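Local coordinates for protein hydrazine synthase beta subunit (Candidatus Kuenenia stuttgartiensis, PDB 5C2V) that forms part of the hydrazine synthase complex, which condenses nitric oxide with ammonium, and may modulate passage of the hydroxylamine intermediate between two active sites, at residues F28-S33 / L69-A74. Residues are numbered along the deposited sequence; the frame is centred on the assembly and turned at random.
Sequences FISNQS and LYVCNA
Phe28 and Leu69 carry most of this buried contact, and they meet through carbon alone. Both methyls of the leucine lie on the same side of the phenylalanine ring plane: CD1 of Leu69 sits over CG of Phe28 at 4.1 Å, while CD2 of Leu69 is displaced outward past the ring edge, 3.6 Å from CD2 of Phe28. The side chains run past one another, so the leucine fork rests against the root of the phenylalanine rather than the far end of its ring. In Leu69, CG stands anti to the backbone N (chi1 179°), which extends the branched end toward the other strand; its two methyls can cover the ring base and the adjoining CB together, and the flat ring offers them a face. Phe39 packs its ring edge-to-face with that of Phe28, and Val62 is a further apolar neighbour.

Strands 26-31 and 68-73 are each the second strand of a four-stranded antiparallel sheet, and these are successive blades of the YNCE-like beta-propeller. No hydrogen bond crosses between the two segments; with Phe28 and Leu69 8.4 Å apart at their CA atoms, the blades pack face against face through side chains. Alternation along each strand turns Phe28 and Ser30, and likewise Leu69 and Val71, toward the interface, whereas Ile29 points away to pack on Pro15 and Ile18.

A looser, mixed contact follows two residues on, where OG of Ser30 comes within 4.3 Å of CG1 of Val71. A short side chain is consistent with the closer spacing here, 7.7 Å between the CA atoms of Ser30 and Val71, and Ser60 of strand 57-62 also touches the serine. The branched apolar side chain of Val71 suits its place beside Pro57.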
loop_
_atom_site.group_PDB
_atom_site.type_symbol
_atom_site.label_atom_id
_atom_site.label_comp_id
_atom_site.label_asym_id
_atom_site.label_seq_id
_atom_site.Cartn_x
_atom_site.Cartn_y
_atom_site.Cartn_z
ATOM N N PHE B 28 22.417 -11.567 54.477
ATOM C CA PHE B 28 21.597 -11.415 55.672
ATOM C C PHE B 28 20.123 -11.363 55.302
ATOM O O PHE B 28 19.663 -10.415 54.666
ATOM C CB PHE B 28 21.992 -10.155 56.443
ATOM C CG PHE B 28 23.471 -10.020 56.665
ATOM C CD1 PHE B 28 24.264 -9.342 55.754
ATOM C CD2 PHE B 28 24.068 -10.575 57.783
ATOM C CE1 PHE B 28 25.625 -9.220 55.956
ATOM C CE2 PHE B 28 25.428 -10.454 57.992
ATOM C CZ PHE B 28 26.208 -9.775 57.078
ATOM N N ILE B 29 19.383 -12.387 55.709
ATOM C CA ILE B 29 17.972 -12.480 55.366
ATOM C C ILE B 29 17.086 -12.141 56.556
ATOM O O ILE B 29 17.190 -12.763 57.606
ATOM C CB ILE B 29 17.605 -13.888 54.863
ATOM C CG1 ILE B 29 18.326 -14.210 53.552
ATOM C CG2 ILE B 29 16.119 -14.000 54.683
ATOM C CD1 ILE B 29 19.634 -14.944 53.733
ATOM N N SER B 30 16.203 -11.164 56.393
ATOM C CA SER B 30 15.274 -10.841 57.463
ATOM C C SER B 30 14.071 -11.765 57.368
ATOM O O SER B 30 13.354 -11.754 56.374
ATOM C CB SER B 30 14.834 -9.378 57.387
ATOM O OG SER B 30 15.942 -8.506 57.516
ATOM N N ASN B 31 13.856 -12.570 58.402
ATOM C CA ASN B 31 12.724 -13.485 58.418
ATOM C C ASN B 31 11.549 -12.851 59.144
ATOM O O ASN B 31 11.591 -12.648 60.357
ATOM C CB ASN B 31 13.111 -14.811 59.078
ATOM C CG ASN B 31 14.287 -15.481 58.393
ATOM O OD1 ASN B 31 14.429 -15.417 57.171
ATOM N ND2 ASN B 31 15.139 -16.129 59.180
ATOM N N GLN B 32 10.494 -12.546 58.395
ATOM C CA GLN B 32 9.356 -11.823 58.944
ATOM C C GLN B 32 8.575 -12.683 59.929
ATOM O O GLN B 32 8.169 -12.212 60.992
ATOM C CB GLN B 32 8.433 -11.344 57.821
ATOM C CG GLN B 32 7.347 -10.392 58.286
ATOM C CD GLN B 32 6.277 -10.165 57.240
ATOM O OE1 GLN B 32 5.846 -11.098 56.561
ATOM N NE2 GLN B 32 5.841 -8.918 57.101
ATOM N N SER B 33 8.371 -13.944 59.570
ATOM C CA SER B 33 7.604 -14.859 60.405
ATOM C C SER B 33 8.499 -15.596 61.397
ATOM O O SER B 33 8.011 -16.312 62.268
ATOM C CB SER B 33 6.847 -15.862 59.534
ATOM O OG SER B 33 6.003 -15.200 58.609
ATOM N N LEU B 69 25.112 -5.228 61.770
ATOM C CA LEU B 69 23.904 -5.320 60.959
ATOM C C LEU B 69 22.729 -4.631 61.646
ATOM O O LEU B 69 22.300 -5.049 62.722
ATOM C CB LEU B 69 23.559 -6.783 60.674
ATOM C CG LEU B 69 22.296 -7.033 59.847
ATOM C CD1 LEU B 69 22.466 -6.506 58.431
ATOM C CD2 LEU B 69 21.944 -8.512 59.837
ATOM N N TYR B 70 22.210 -3.580 61.022
ATOM C CA TYR B 70 21.069 -2.858 61.572
ATOM C C TYR B 70 19.770 -3.398 60.988
ATOM O O TYR B 70 19.497 -3.229 59.801
ATOM C CB TYR B 70 21.191 -1.358 61.294
ATOM C CG TYR B 70 22.196 -0.638 62.166
ATOM C CD1 TYR B 70 23.554 -0.922 62.081
ATOM C CD2 TYR B 70 21.788 0.338 63.067
ATOM C CE1 TYR B 70 24.474 -0.262 62.874
ATOM C CE2 TYR B 70 22.701 1.003 63.864
ATOM C CZ TYR B 70 24.042 0.699 63.764
ATOM O OH TYR B 70 24.955 1.359 64.554
ATOM N N VAL B 71 18.967 -4.034 61.834
ATOM C CA VAL B 71 17.750 -4.702 61.388
ATOM C C VAL B 71 16.513 -3.897 61.773
ATOM O O VAL B 71 16.436 -3.359 62.875
ATOM C CB VAL B 71 17.649 -6.120 61.987
ATOM C CG1 VAL B 71 16.444 -6.852 61.432
ATOM C CG2 VAL B 71 18.922 -6.904 61.710
ATOM N N CYS B 72 15.546 -3.811 60.864
ATOM C CA CYS B 72 14.314 -3.085 61.148
ATOM C C CYS B 72 13.226 -4.011 61.665
ATOM O O CYS B 72 12.694 -4.823 60.915
ATOM C CB CYS B 72 13.813 -2.366 59.895
ATOM S SG CYS B 72 14.591 -0.777 59.572
ATOM N N ASN B 73 12.873 -3.860 62.938
ATOM C CA ASN B 73 11.766 -4.614 63.508
ATOM C C ASN B 73 10.495 -3.783 63.425
ATOM O O ASN B 73 10.345 -2.770 64.119
ATOM C CB ASN B 73 12.063 -5.010 64.953
ATOM C CG ASN B 73 13.430 -5.649 65.113
ATOM O OD1 ASN B 73 13.628 -6.817 64.774
ATOM N ND2 ASN B 73 14.382 -4.886 65.640
ATOM N N ALA B 74 9.579 -4.233 62.574
ATOM C CA ALA B 74 8.405 -3.456 62.204
ATOM C C ALA B 74 7.340 -3.424 63.291
ATOM O O ALA B 74 6.833 -2.358 63.644
ATOM C CB ALA B 74 7.819 -4.005 60.923
#